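PDB 7JMA: nitrogenase iron-molybdenum cofactor biosynthesis protein NifB, which probably carries out the radical SAM-dependent carbide insertion that couples two [4Fe-4S] clusters into the [8Fe-9S-C] precursor of the nitrogenase iron-molybdenum cofactor. Local coordinates for residues Asp111-Leu123 with Leu130-Val142. Sequence-based numbering, arbitrary orientation.
Sequences DLLKCMSTNGLLL and LAELGINTVTVTV
Met116 lays its CG alongside Val138 CG2, from the cramped position between backbone N and carbonyl carbon (chi1 69°). The chain then bends at its last torsion, and CE presses on Leu130 CD2 of the helix at a tight 3.5 Å, with Phe102 of helix 96-108 also against this methionine. Lys114, on the same face of the strand, lays CB over Gly134 O (3.7 Å) and Ile135 CD1, while its NZ turns back to Leu112 O and Phe109 O. These contacts lie within the beta-alpha-beta unit of strand 113-118, helix 123-132 and strand 137-141 in the partial (beta/alpha) barrel of the radical SAM fold, the strands parallel and paired from Cys115 with Thr137 to Thr118 with Val140. On the other face lies Cys115, a ligand of a [4Fe-4S] cluster absent from this apo model. Just before the Cys115-Thr137 pair, Asn136 grips Lys114 twice: OD1 takes Lys114 N on an in-plane lone pair (2.8 Å, 169° at the hydrogen), and Asn136 N donates to Lys114 O (2.8 Å). A leucine in place of Asn136 would probably leave Lys114 N without this acceptor. Further along, Thr139 N donates to Met116 O at 2.9 Å.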
ATOM      1  N   ASP A 111      -3.787 -11.235 -19.979  1.00 75.23           N
ATOM      2  CA  ASP A 111      -3.420  -9.983 -20.625  1.00 85.74           C
ATOM      3  C   ASP A 111      -3.481  -8.778 -19.692  1.00 80.52           C
ATOM      4  O   ASP A 111      -2.842  -7.761 -19.981  1.00 81.68           O
ATOM      5  CB  ASP A 111      -4.340  -9.747 -21.825  1.00101.24           C
ATOM      6  CG  ASP A 111      -5.804 -10.001 -21.493  1.00106.99           C
ATOM      7  OD1 ASP A 111      -6.665  -9.213 -21.943  1.00111.57           O
ATOM      8  OD2 ASP A 111      -6.095 -10.981 -20.773  1.00103.10           O
ATOM      9  N   LEU A 112      -4.221  -8.861 -18.588  1.00 70.70           N
ATOM     10  CA  LEU A 112      -4.501  -7.688 -17.770  1.00 61.17           C
ATOM     11  C   LEU A 112      -3.385  -7.421 -16.765  1.00 55.74           C
ATOM     12  O   LEU A 112      -2.765  -8.349 -16.236  1.00 55.03           O
ATOM     13  CB  LEU A 112      -5.836  -7.844 -17.033  1.00 59.94           C
ATOM     14  CG  LEU A 112      -7.085  -8.040 -17.898  1.00 65.68           C
ATOM     15  CD1 LEU A 112      -8.293  -8.412 -17.043  1.00 62.82           C
ATOM     16  CD2 LEU A 112      -7.366  -6.802 -18.738  1.00 71.10           C
ATOM     17  N   LEU A 113      -3.132  -6.136 -16.514  1.00 49.94           N
ATOM     18  CA  LEU A 113      -2.221  -5.753 -15.450  1.00 46.51           C
ATOM     19  C   LEU A 113      -2.860  -6.093 -14.114  1.00 47.81           C
ATOM     20  O   LEU A 113      -4.048  -5.857 -13.907  1.00 48.53           O
ATOM     21  CB  LEU A 113      -1.915  -4.254 -15.486  1.00 49.55           C
ATOM     22  CG  LEU A 113      -1.578  -3.498 -16.780  1.00 65.78           C
ATOM     23  CD1 LEU A 113      -0.749  -2.238 -16.478  1.00 76.39           C
ATOM     24  CD2 LEU A 113      -0.869  -4.375 -17.804  1.00 74.86           C
ATOM     25  N   LYS A 114      -2.072  -6.640 -13.203  1.00 40.00           N
ATOM     26  CA  LYS A 114      -2.570  -7.008 -11.884  1.00 36.81           C
ATOM     27  C   LYS A 114      -1.856  -6.176 -10.833  1.00 36.90           C
ATOM     28  O   LYS A 114      -0.631  -6.046 -10.869  1.00 38.70           O
ATOM     29  CB  LYS A 114      -2.376  -8.504 -11.636  1.00 44.70           C
ATOM     30  CG  LYS A 114      -3.331  -9.365 -12.469  1.00 56.36           C
ATOM     31  CD  LYS A 114      -2.785 -10.757 -12.690  1.00 64.84           C
ATOM     32  CE  LYS A 114      -3.428 -11.435 -13.894  1.00 74.88           C
ATOM     33  NZ  LYS A 114      -3.427 -10.576 -15.109  1.00 82.90           N
ATOM     34  N   CYS A 115      -2.622  -5.583  -9.911  1.00 32.90           N
ATOM     35  CA  CYS A 115      -2.005  -4.728  -8.910  1.00 31.33           C
ATOM     36  C   CYS A 115      -2.654  -4.959  -7.557  1.00 33.69           C
ATOM     37  O   CYS A 115      -3.732  -5.544  -7.447  1.00 29.29           O
ATOM     38  CB  CYS A 115      -2.092  -3.251  -9.289  1.00 36.85           C
ATOM     39  SG  CYS A 115      -3.759  -2.633  -9.400  1.00 44.27           S
ATOM     40  N   MET A 116      -1.979  -4.483  -6.518  1.00 27.91           N
ATOM     41  CA  MET A 116      -2.575  -4.532  -5.200  1.00 26.40           C
ATOM     42  C   MET A 116      -1.928  -3.465  -4.332  1.00 26.07           C
ATOM     43  O   MET A 116      -0.832  -2.980  -4.614  1.00 27.86           O
ATOM     44  CB  MET A 116      -2.429  -5.923  -4.581  1.00 38.77           C
ATOM     45  CG  MET A 116      -1.040  -6.327  -4.211  1.00 40.95           C
ATOM     46  SD  MET A 116      -1.137  -7.643  -2.959  1.00 41.30           S
ATOM     47  CE  MET A 116      -1.788  -8.982  -3.944  1.00 48.40           C
ATOM     48  N   SER A 117      -2.637  -3.098  -3.274  1.00 26.45           N
ATOM     49  CA  SER A 117      -2.120  -2.157  -2.299  1.00 32.89           C
ATOM     50  C   SER A 117      -2.023  -2.877  -0.969  1.00 31.27           C
ATOM     51  O   SER A 117      -2.825  -3.770  -0.679  1.00 28.25           O
ATOM     52  CB  SER A 117      -3.006  -0.903  -2.171  1.00 39.84           C
ATOM     53  OG  SER A 117      -3.210  -0.293  -3.435  1.00 44.61           O
ATOM     54  N   THR A 118      -1.022  -2.495  -0.174  1.00 25.28           N
ATOM     55  CA  THR A 118      -0.823  -3.139   1.117  1.00 27.66           C
ATOM     56  C   THR A 118      -0.079  -2.179   2.040  1.00 26.69           C
ATOM     57  O   THR A 118       0.621  -1.274   1.579  1.00 27.46           O
ATOM     58  CB  THR A 118      -0.047  -4.449   0.942  1.00 27.43           C
ATOM     59  OG1 THR A 118       0.208  -5.026   2.219  1.00 27.82           O
ATOM     60  CG2 THR A 118       1.317  -4.172   0.267  1.00 26.68           C
ATOM     61  N   ASN A 119      -0.240  -2.383   3.356  1.00 22.46           N
ATOM     62  CA  ASN A 119       0.669  -1.707   4.271  1.00 22.69           C
ATOM     63  C   ASN A 119       2.073  -2.331   4.267  1.00 27.98           C
ATOM     64  O   ASN A 119       2.991  -1.767   4.875  1.00 24.78           O
ATOM     65  CB  ASN A 119       0.058  -1.681   5.678  1.00 27.21           C
ATOM     66  CG  ASN A 119      -0.277  -3.061   6.198  1.00 29.18           C
ATOM     67  OD1 ASN A 119       0.559  -3.964   6.144  1.00 25.38           O
ATOM     68  ND2 ASN A 119      -1.485  -3.217   6.787  1.00 28.84           N
ATOM     69  N   GLY A 120       2.263  -3.479   3.614  1.00 25.89           N
ATOM     70  CA  GLY A 120       3.574  -4.104   3.544  1.00 26.61           C
ATOM     71  C   GLY A 120       3.970  -5.003   4.702  1.00 25.11           C
ATOM     72  O   GLY A 120       5.036  -5.634   4.639  1.00 26.06           O
ATOM     73  N   LEU A 121       3.153  -5.107   5.760  1.00 22.64           N
ATOM     74  CA  LEU A 121       3.576  -5.897   6.910  1.00 23.60           C
ATOM     75  C   LEU A 121       3.906  -7.336   6.523  1.00 25.05           C
ATOM     76  O   LEU A 121       4.885  -7.909   7.016  1.00 27.83           O
ATOM     77  CB  LEU A 121       2.485  -5.889   7.990  1.00 23.22           C
ATOM     78  CG  LEU A 121       2.863  -6.658   9.256  1.00 25.33           C
ATOM     79  CD1 LEU A 121       4.044  -6.045  10.017  1.00 29.01           C
ATOM     80  CD2 LEU A 121       1.623  -6.712  10.184  1.00 26.32           C
ATOM     81  N   LEU A 122       3.111  -7.934   5.638  1.00 23.79           N
ATOM     82  CA  LEU A 122       3.292  -9.332   5.248  1.00 25.27           C
ATOM     83  C   LEU A 122       4.117  -9.488   3.982  1.00 26.66           C
ATOM     84  O   LEU A 122       4.209 -10.606   3.452  1.00 28.54           O
ATOM     85  CB  LEU A 122       1.934 -10.007   5.043  1.00 26.09           C
ATOM     86  CG  LEU A 122       1.188 -10.170   6.361  1.00 27.54           C
ATOM     87  CD1 LEU A 122      -0.259 -10.566   6.109  1.00 28.86           C
ATOM     88  CD2 LEU A 122       1.911 -11.214   7.200  1.00 35.75           C
ATOM     89  N   LEU A 123       4.692  -8.402   3.471  1.00 26.09           N
ATOM     90  CA  LEU A 123       5.441  -8.496   2.215  1.00 31.51           C
ATOM     91  C   LEU A 123       6.636  -9.431   2.282  1.00 36.86           C
ATOM     92  O   LEU A 123       6.837 -10.193   1.321  1.00 33.76           O
ATOM     93  CB  LEU A 123       5.908  -7.113   1.755  1.00 30.26           C
ATOM     94  CG  LEU A 123       4.882  -6.385   0.898  1.00 33.96           C
ATOM     95  CD1 LEU A 123       5.412  -5.006   0.524  1.00 28.64           C
ATOM     96  CD2 LEU A 123       4.553  -7.213  -0.351  1.00 31.94           C
ATOM     97  N   LEU A 130       3.522 -13.382  -4.549  1.00 36.44           N
ATOM     98  CA  LEU A 130       3.003 -12.312  -5.396  1.00 33.21           C
ATOM     99  C   LEU A 130       3.609 -12.377  -6.783  1.00 35.96           C
ATOM    100  O   LEU A 130       2.897 -12.286  -7.789  1.00 35.78           O
ATOM    101  CB  LEU A 130       3.303 -10.953  -4.765  1.00 29.25           C
ATOM    102  CG  LEU A 130       2.521 -10.695  -3.490  1.00 31.98           C
ATOM    103  CD1 LEU A 130       2.750  -9.263  -3.061  1.00 35.98           C
ATOM    104  CD2 LEU A 130       1.063 -10.983  -3.770  1.00 35.72           C
ATOM    105  N   ALA A 131       4.935 -12.527  -6.846  1.00 35.61           N
ATOM    106  CA  ALA A 131       5.622 -12.636  -8.127  1.00 40.41           C
ATOM    107  C   ALA A 131       5.123 -13.831  -8.923  1.00 41.00           C
ATOM    108  O   ALA A 131       4.867 -13.721 -10.126  1.00 39.40           O
ATOM    109  CB  ALA A 131       7.127 -12.742  -7.894  1.00 40.87           C
ATOM    110  N   GLU A 132       4.974 -14.983  -8.265  1.00 39.40           N
ATOM    111  CA  GLU A 132       4.531 -16.186  -8.961  1.00 43.08           C
ATOM    112  C   GLU A 132       3.113 -16.046  -9.503  1.00 45.14           C
ATOM    113  O   GLU A 132       2.759 -16.716 -10.479  1.00 44.23           O
ATOM    114  CB  GLU A 132       4.626 -17.394  -8.028  1.00 44.42           C
ATOM    115  CG  GLU A 132       6.015 -17.643  -7.458  1.00 64.94           C
ATOM    116  CD  GLU A 132       6.118 -18.962  -6.708  1.00 86.61           C
ATOM    117  OE1 GLU A 132       5.241 -19.830  -6.906  1.00 94.34           O
ATOM    118  OE2 GLU A 132       7.071 -19.128  -5.915  1.00 91.04           O
ATOM    119  N   LEU A 133       2.284 -15.202  -8.883  1.00 36.93           N
ATOM    120  CA  LEU A 133       0.901 -15.033  -9.311  1.00 38.55           C
ATOM    121  C   LEU A 133       0.717 -13.945 -10.361  1.00 44.13           C
ATOM    122  O   LEU A 133      -0.422 -13.687 -10.766  1.00 52.62           O
ATOM    123  CB  LEU A 133       0.016 -14.722  -8.105  1.00 37.22           C
ATOM    124  CG  LEU A 133      -0.046 -15.858  -7.091  1.00 46.37           C
ATOM    125  CD1 LEU A 133      -0.824 -15.434  -5.859  1.00 44.69           C
ATOM    126  CD2 LEU A 133      -0.657 -17.079  -7.729  1.00 52.21           C
ATOM    127  N   GLY A 134       1.789 -13.293 -10.793  1.00 41.60           N
ATOM    128  CA  GLY A 134       1.675 -12.347 -11.884  1.00 46.41           C
ATOM    129  C   GLY A 134       1.316 -10.939 -11.482  1.00 40.87           C
ATOM    130  O   GLY A 134       0.906 -10.148 -12.341  1.00 39.46           O
ATOM    131  N   ILE A 135       1.433 -10.603 -10.194  1.00 32.01           N
ATOM    132  CA  ILE A 135       1.256  -9.222  -9.776  1.00 28.87           C
ATOM    133  C   ILE A 135       2.318  -8.363 -10.443  1.00 34.03           C
ATOM    134  O   ILE A 135       3.512  -8.693 -10.420  1.00 34.79           O
ATOM    135  CB  ILE A 135       1.332  -9.106  -8.250  1.00 30.04           C
ATOM    136  CG1 ILE A 135       0.218  -9.933  -7.607  1.00 39.15           C
ATOM    137  CG2 ILE A 135       1.120  -7.643  -7.839  1.00 30.87           C
ATOM    138  CD1 ILE A 135      -1.114  -9.522  -8.062  1.00 39.77           C
ATOM    139  N   ASN A 136       1.884  -7.267 -11.063  1.00 29.32           N
ATOM    140  CA  ASN A 136       2.805  -6.389 -11.781  1.00 29.31           C
ATOM    141  C   ASN A 136       3.197  -5.157 -10.986  1.00 30.62           C
ATOM    142  O   ASN A 136       4.314  -4.660 -11.143  1.00 29.04           O
ATOM    143  CB  ASN A 136       2.172  -5.922 -13.091  1.00 31.56           C
ATOM    144  CG  ASN A 136       1.727  -7.058 -13.942  1.00 37.38           C
ATOM    145  OD1 ASN A 136       0.537  -7.255 -14.144  1.00 39.85           O
ATOM    146  ND2 ASN A 136       2.692  -7.814 -14.483  1.00 39.84           N
ATOM    147  N   THR A 137       2.292  -4.642 -10.162  1.00 28.31           N
ATOM    148  CA  THR A 137       2.509  -3.411  -9.419  1.00 26.45           C
ATOM    149  C   THR A 137       1.936  -3.566  -8.022  1.00 25.99           C
ATOM    150  O   THR A 137       0.854  -4.124  -7.856  1.00 29.51           O
ATOM    151  CB  THR A 137       1.834  -2.226 -10.125  1.00 31.82           C
ATOM    152  OG1 THR A 137       2.289  -2.154 -11.486  1.00 34.93           O
ATOM    153  CG2 THR A 137       2.143  -0.907  -9.401  1.00 35.09           C
ATOM    154  N   VAL A 138       2.674  -3.091  -7.020  1.00 25.45           N
ATOM    155  CA  VAL A 138       2.193  -3.070  -5.648  1.00 25.55           C
ATOM    156  C   VAL A 138       2.382  -1.663  -5.112  1.00 27.97           C
ATOM    157  O   VAL A 138       3.451  -1.063  -5.299  1.00 26.86           O
ATOM    158  CB  VAL A 138       2.927  -4.084  -4.755  1.00 24.91           C
ATOM    159  CG1 VAL A 138       2.477  -3.912  -3.281  1.00 26.32           C
ATOM    160  CG2 VAL A 138       2.697  -5.507  -5.230  1.00 25.11           C
ATOM    161  N   THR A 139       1.344  -1.143  -4.470  1.00 27.77           N
ATOM    162  CA  THR A 139       1.390   0.140  -3.791  1.00 26.39           C
ATOM    163  C   THR A 139       1.527  -0.132  -2.298  1.00 27.40           C
ATOM    164  O   THR A 139       0.696  -0.837  -1.718  1.00 28.47           O
ATOM    165  CB  THR A 139       0.144   0.961  -4.101  1.00 32.58           C
ATOM    166  OG1 THR A 139       0.054   1.166  -5.515  1.00 35.33           O
ATOM    167  CG2 THR A 139       0.199   2.309  -3.406  1.00 38.15           C
ATOM    168  N   VAL A 140       2.588   0.396  -1.692  1.00 24.15           N
ATOM    169  CA  VAL A 140       2.892   0.192  -0.274  1.00 26.22           C
ATOM    170  C   VAL A 140       2.711   1.525   0.436  1.00 24.19           C
ATOM    171  O   VAL A 140       3.223   2.548  -0.025  1.00 27.59           O
ATOM    172  CB  VAL A 140       4.328  -0.333  -0.082  1.00 27.36           C
ATOM    173  CG1 VAL A 140       4.581  -0.604   1.414  1.00 28.52           C
ATOM    174  CG2 VAL A 140       4.574  -1.603  -0.915  1.00 26.83           C
ATOM    175  N   THR A 141       1.962   1.538   1.544  1.00 25.05           N
ATOM    176  CA  THR A 141       1.728   2.781   2.257  1.00 24.94           C
ATOM    177  C   THR A 141       2.798   2.921   3.330  1.00 29.85           C
ATOM    178  O   THR A 141       2.858   2.114   4.267  1.00 29.54           O
ATOM    179  CB  THR A 141       0.320   2.801   2.843  1.00 32.62           C
ATOM    180  OG1 THR A 141      -0.611   2.796   1.750  1.00 33.73           O
ATOM    181  CG2 THR A 141       0.106   4.075   3.667  1.00 32.81           C
ATOM    182  N   VAL A 142       3.648   3.932   3.179  1.00 29.03           N
ATOM    183  CA  VAL A 142       4.767   4.179   4.078  1.00 27.80           C
ATOM    184  C   VAL A 142       4.605   5.594   4.596  1.00 27.02           C
ATOM    185  O   VAL A 142       4.779   6.561   3.844  1.00 31.20           O
ATOM    186  CB  VAL A 142       6.133   4.026   3.395  1.00 27.92           C
ATOM    187  CG1 VAL A 142       7.223   4.301   4.436  1.00 27.34           C
ATOM    188  CG2 VAL A 142       6.317   2.643   2.761  1.00 28.40           C
TER
HETATM  189  O   HOH W   1      -0.950  -0.808  -7.154  1.00 42.39           O